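PDB 3S6J: hydrolase, haloacid dehalogenase-like family from Pseudomonas syringae pv. tomato, which is the haloacid dehalogenase-like hydrolase part of a longer protein, probably a metal-dependent phosphatase, perhaps acting on sugar phosphates, and is seen here with calcium in its metal site. Local coordinates for residues E[5-17]-E[160-172]. Sequence-based numbering, arbitrary orientation.
Sequences PQTSFIFDLDGTL and IGAPIDECLVIGD. With CA (calcium ion), chain M.
I170 of strand 167-171 lies side by side with F11 of strand 8-11, both side chains pointing the same way. CB of I170 sits 3.9 Å from F11 CD1. Its CG2, anti to the backbone N, turns to the methyl CG2 of T16 at 4.0 Å. CG1 is anti to the carbonyl carbon, beside the backbone N, and carries CD1 to F11 CE1 at 3.6 Å, where the same methyl also reaches the edge of the F9 ring, near its plane. L168 CD1 touches F9 CE2 on this face of the sheet, while I10 CD1 meets C167 SG and I164 CD1 on the reverse.

Five backbone hydrogen bonds, running from S8 N to E166 O through D12 N to I170 O, establish a parallel pairing; all have N-H...O angles of at least 167°, and the short strand axes cross at 23°, the twist of a parallel pair. Where the pair ends, calcium joins the two segments: D12 OD2 binds it at 2.5 Å, and D172 OD1, D14 O and three waters complete six ligands. The carboxylate planes of D12 and D172 lie 15° apart. T16 OG1 donates to the anti lone pair of D12 OD2 at 2.7 Å, a second-shell bond consistent with holding the D12 carboxylate in its metal-binding orientation, and K147 forms a salt bridge with D12 OD1. D12, D14 and T16 fit the DxDx(T/V) signature of HAD phosphatases.

These are adjacent central strands of the parallel Rossmann-like sheet: strand 110-113 flanks 8-11, strand 186-190 flanks 167-171, helix 96-105 packs on F9 and F11, and helix 151-160 on I10 and V169.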
loop_
_atom_site.group_PDB
_atom_site.type_symbol
_atom_site.label_atom_id
_atom_site.label_comp_id
_atom_site.label_asym_id
_atom_site.label_seq_id
_atom_site.Cartn_x
_atom_site.Cartn_y
_atom_site.Cartn_z
ATOM N N PRO E 5 22.523 29.936 4.669
ATOM C CA PRO E 5 21.235 29.888 3.961
ATOM C C PRO E 5 20.304 28.836 4.558
ATOM O O PRO E 5 20.346 27.675 4.147
ATOM C CB PRO E 5 21.637 29.490 2.537
ATOM C CG PRO E 5 23.042 30.004 2.389
ATOM C CD PRO E 5 23.673 29.861 3.749
ATOM N N GLN E 6 19.479 29.238 5.519
ATOM C CA GLN E 6 18.599 28.296 6.204
ATOM C C GLN E 6 17.617 27.599 5.244
ATOM O O GLN E 6 17.084 28.206 4.312
ATOM C CB GLN E 6 17.870 28.969 7.376
ATOM C CG GLN E 6 18.456 28.660 8.773
ATOM C CD GLN E 6 19.739 29.433 9.107
ATOM O OE1 GLN E 6 19.975 30.530 8.593
ATOM N NE2 GLN E 6 20.567 28.862 9.988
ATOM N N THR E 7 17.407 26.308 5.472
ATOM C CA THR E 7 16.516 25.517 4.641
ATOM C C THR E 7 15.054 25.937 4.802
ATOM O O THR E 7 14.603 26.238 5.917
ATOM C CB THR E 7 16.660 24.019 4.961
ATOM O OG1 THR E 7 17.943 23.567 4.505
ATOM C CG2 THR E 7 15.557 23.214 4.262
ATOM N N SER E 8 14.341 25.982 3.682
ATOM C CA SER E 8 12.890 26.178 3.669
ATOM C C SER E 8 12.209 24.868 3.258
ATOM O O SER E 8 12.779 24.084 2.491
ATOM C CB SER E 8 12.508 27.317 2.720
ATOM O OG SER E 8 13.043 28.547 3.174
ATOM N N PHE E 9 11.000 24.631 3.763
ATOM C CA PHE E 9 10.405 23.304 3.700
ATOM C C PHE E 9 9.087 23.247 2.943
ATOM O O PHE E 9 8.139 23.980 3.249
ATOM C CB PHE E 9 10.199 22.751 5.112
ATOM C CG PHE E 9 11.479 22.422 5.828
ATOM C CD1 PHE E 9 12.283 23.433 6.350
ATOM C CD2 PHE E 9 11.880 21.106 5.989
ATOM C CE1 PHE E 9 13.472 23.128 7.020
ATOM C CE2 PHE E 9 13.063 20.796 6.652
ATOM C CZ PHE E 9 13.863 21.809 7.165
ATOM N N ILE E 10 9.019 22.356 1.959
ATOM C CA ILE E 10 7.766 22.108 1.250
ATOM C C ILE E 10 7.255 20.703 1.565
ATOM O O ILE E 10 7.860 19.708 1.167
ATOM C CB ILE E 10 7.917 22.279 -0.265
ATOM C CG1 ILE E 10 8.516 23.651 -0.584
ATOM C CG2 ILE E 10 6.572 22.129 -0.912
ATOM C CD1 ILE E 10 8.915 23.848 -2.042
ATOM N N PHE E 11 6.148 20.636 2.297
ATOM C CA PHE E 11 5.616 19.366 2.757
ATOM C C PHE E 11 4.448 18.917 1.883
ATOM O O PHE E 11 3.544 19.702 1.583
ATOM C CB PHE E 11 5.099 19.493 4.187
ATOM C CG PHE E 11 6.171 19.578 5.239
ATOM C CD1 PHE E 11 6.716 18.430 5.786
ATOM C CD2 PHE E 11 6.592 20.804 5.718
ATOM C CE1 PHE E 11 7.675 18.513 6.781
ATOM C CE2 PHE E 11 7.556 20.891 6.707
ATOM C CZ PHE E 11 8.105 19.750 7.233
ATOM N N ASP E 12 4.465 17.658 1.472
ATOM C CA ASP E 12 3.249 17.041 0.978
ATOM C C ASP E 12 2.326 16.826 2.196
ATOM O O ASP E 12 2.772 16.963 3.341
ATOM C CB ASP E 12 3.570 15.726 0.283
ATOM C CG ASP E 12 2.332 14.914 -0.000
ATOM O OD1 ASP E 12 1.524 15.343 -0.840
ATOM O OD2 ASP E 12 2.170 13.851 0.630
ATOM N N LEU E 13 1.051 16.502 1.970
ATOM C CA LEU E 13 0.113 16.395 3.095
ATOM C C LEU E 13 -0.368 14.966 3.347
ATOM O O LEU E 13 0.048 14.306 4.301
ATOM C CB LEU E 13 -1.071 17.338 2.878
ATOM C CG LEU E 13 -2.144 17.453 3.970
ATOM C CD1 LEU E 13 -1.539 17.686 5.368
ATOM C CD2 LEU E 13 -3.130 18.571 3.601
ATOM N N ASP E 14 -1.251 14.508 2.477
ATOM C CA ASP E 14 -1.819 13.173 2.524
ATOM C C ASP E 14 -0.710 12.100 2.422
ATOM O O ASP E 14 -0.099 11.943 1.377
ATOM C CB ASP E 14 -2.849 13.106 1.383
ATOM C CG ASP E 14 -3.230 11.699 0.983
ATOM O OD1 ASP E 14 -3.147 11.406 -0.229
ATOM O OD2 ASP E 14 -3.646 10.899 1.846
ATOM N N GLY E 15 -0.425 11.399 3.522
ATOM C CA GLY E 15 0.556 10.323 3.521
ATOM C C GLY E 15 1.889 10.757 4.085
ATOM O O GLY E 15 2.781 9.940 4.325
ATOM N N THR E 16 2.018 12.055 4.322
ATOM C CA THR E 16 3.292 12.641 4.696
ATOM C C THR E 16 3.163 13.262 6.086
ATOM O O THR E 16 3.986 12.988 6.971
ATOM C CB THR E 16 3.746 13.689 3.649
ATOM O OG1 THR E 16 4.025 13.041 2.389
ATOM C CG2 THR E 16 4.977 14.463 4.132
ATOM N N LEU E 17 2.127 14.083 6.281
ATOM C CA LEU E 17 1.813 14.619 7.609
ATOM C C LEU E 17 0.569 13.958 8.247
ATOM O O LEU E 17 0.485 13.838 9.464
ATOM C CB LEU E 17 1.669 16.148 7.578
ATOM C CG LEU E 17 2.887 16.934 7.097
ATOM C CD1 LEU E 17 2.542 18.401 6.766
ATOM C CD2 LEU E 17 4.036 16.846 8.095
ATOM N N ILE E 160 6.448 31.256 0.216
ATOM C CA ILE E 160 7.221 31.424 1.436
ATOM C C ILE E 160 8.474 32.276 1.236
ATOM O O ILE E 160 9.230 32.505 2.179
ATOM C CB ILE E 160 7.554 30.069 2.133
ATOM C CG1 ILE E 160 8.270 29.109 1.180
ATOM C CG2 ILE E 160 6.283 29.434 2.688
ATOM C CD1 ILE E 160 8.566 27.747 1.803
ATOM N N GLY E 161 8.671 32.747 0.009
ATOM C CA GLY E 161 9.741 33.670 -0.308
ATOM C C GLY E 161 11.098 33.013 -0.448
ATOM O O GLY E 161 12.134 33.671 -0.376
ATOM N N ALA E 162 11.098 31.704 -0.660
ATOM C CA ALA E 162 12.349 30.971 -0.801
ATOM C C ALA E 162 12.592 30.559 -2.248
ATOM O O ALA E 162 11.671 30.135 -2.945
ATOM C CB ALA E 162 12.343 29.755 0.096
ATOM N N PRO E 163 13.844 30.672 -2.700
ATOM C CA PRO E 163 14.182 30.160 -4.028
ATOM C C PRO E 163 14.002 28.647 -3.991
ATOM O O PRO E 163 14.262 28.047 -2.942
ATOM C CB PRO E 163 15.666 30.517 -4.185
ATOM C CG PRO E 163 15.989 31.448 -3.041
ATOM C CD PRO E 163 15.035 31.090 -1.947
ATOM N N ILE E 164 13.555 28.044 -5.092
ATOM C CA ILE E 164 13.230 26.620 -5.086
ATOM C C ILE E 164 14.459 25.772 -4.790
ATOM O O ILE E 164 14.334 24.631 -4.340
ATOM C CB ILE E 164 12.582 26.150 -6.399
ATOM C CG1 ILE E 164 12.038 24.724 -6.249
ATOM C CG2 ILE E 164 13.592 26.226 -7.543
ATOM C CD1 ILE E 164 10.832 24.587 -5.327
ATOM N N ASP E 165 15.640 26.343 -5.006
ATOM C CA ASP E 165 16.884 25.615 -4.775
ATOM C C ASP E 165 17.370 25.713 -3.333
ATOM O O ASP E 165 18.327 25.045 -2.950
ATOM C CB ASP E 165 17.974 26.072 -5.755
ATOM C CG ASP E 165 17.893 27.561 -6.062
ATOM O OD1 ASP E 165 18.794 28.311 -5.608
ATOM O OD2 ASP E 165 16.911 27.983 -6.733
ATOM N N GLU E 166 16.711 26.545 -2.534
ATOM C CA GLU E 166 16.967 26.579 -1.095
ATOM C C GLU E 166 15.927 25.749 -0.362
ATOM O O GLU E 166 15.785 25.842 0.861
ATOM C CB GLU E 166 16.939 28.014 -0.556
ATOM C CG GLU E 166 18.272 28.750 -0.641
ATOM C CD GLU E 166 18.219 30.132 0.002
ATOM O OE1 GLU E 166 17.713 30.255 1.147
ATOM O OE2 GLU E 166 18.684 31.097 -0.646
ATOM N N CYS E 167 15.196 24.940 -1.117
ATOM C CA CYS E 167 14.059 24.215 -0.562
ATOM C C CYS E 167 14.281 22.710 -0.411
ATOM O O CYS E 167 14.960 22.072 -1.226
ATOM C CB CYS E 167 12.807 24.469 -1.399
ATOM S SG CYS E 167 12.038 26.080 -1.128
ATOM N N LEU E 168 13.687 22.156 0.635
ATOM C CA LEU E 168 13.635 20.720 0.815
ATOM C C LEU E 168 12.201 20.246 0.617
ATOM O O LEU E 168 11.289 20.658 1.341
ATOM C CB LEU E 168 14.088 20.359 2.220
ATOM C CG LEU E 168 14.663 18.973 2.500
ATOM C CD1 LEU E 168 14.491 18.693 3.985
ATOM C CD2 LEU E 168 13.986 17.902 1.682
ATOM N N VAL E 169 11.998 19.392 -0.374
ATOM C CA VAL E 169 10.687 18.799 -0.578
ATOM C C VAL E 169 10.555 17.542 0.259
ATOM O O VAL E 169 11.435 16.667 0.233
ATOM C CB VAL E 169 10.415 18.497 -2.072
ATOM C CG1 VAL E 169 9.140 17.682 -2.238
ATOM C CG2 VAL E 169 10.316 19.793 -2.848
ATOM N N ILE E 170 9.466 17.461 1.022
ATOM C CA ILE E 170 9.193 16.269 1.814
ATOM C C ILE E 170 7.897 15.621 1.358
ATOM O O ILE E 170 6.854 16.265 1.341
ATOM C CB ILE E 170 9.150 16.579 3.321
ATOM C CG1 ILE E 170 10.466 17.246 3.742
ATOM C CG2 ILE E 170 8.889 15.303 4.111
ATOM C CD1 ILE E 170 10.687 17.300 5.203
ATOM N N GLY E 171 7.969 14.350 0.976
ATOM C CA GLY E 171 6.843 13.686 0.332
ATOM C C GLY E 171 6.860 12.191 0.572
ATOM O O GLY E 171 7.851 11.647 1.083
ATOM N N ASP E 172 5.766 11.519 0.238
ATOM C CA ASP E 172 5.685 10.087 0.487
ATOM C C ASP E 172 5.521 9.335 -0.813
ATOM O O ASP E 172 5.437 8.111 -0.807
ATOM C CB ASP E 172 4.478 9.755 1.367
ATOM C CG ASP E 172 3.170 10.008 0.655
ATOM O OD1 ASP E 172 2.992 11.133 0.178
ATOM O OD2 ASP E 172 2.328 9.098 0.545
HETATM CA CA CA M . 1.003 12.103 -0.763
HETATM O O HOH W 1 18.215 23.684 1.676
HETATM O O HOH W 2 2.033 12.713 -2.870
HETATM O O HOH W 3 -1.203 12.514 -1.974
HETATM O O HOH W 4 0.516 9.621 -1.622
#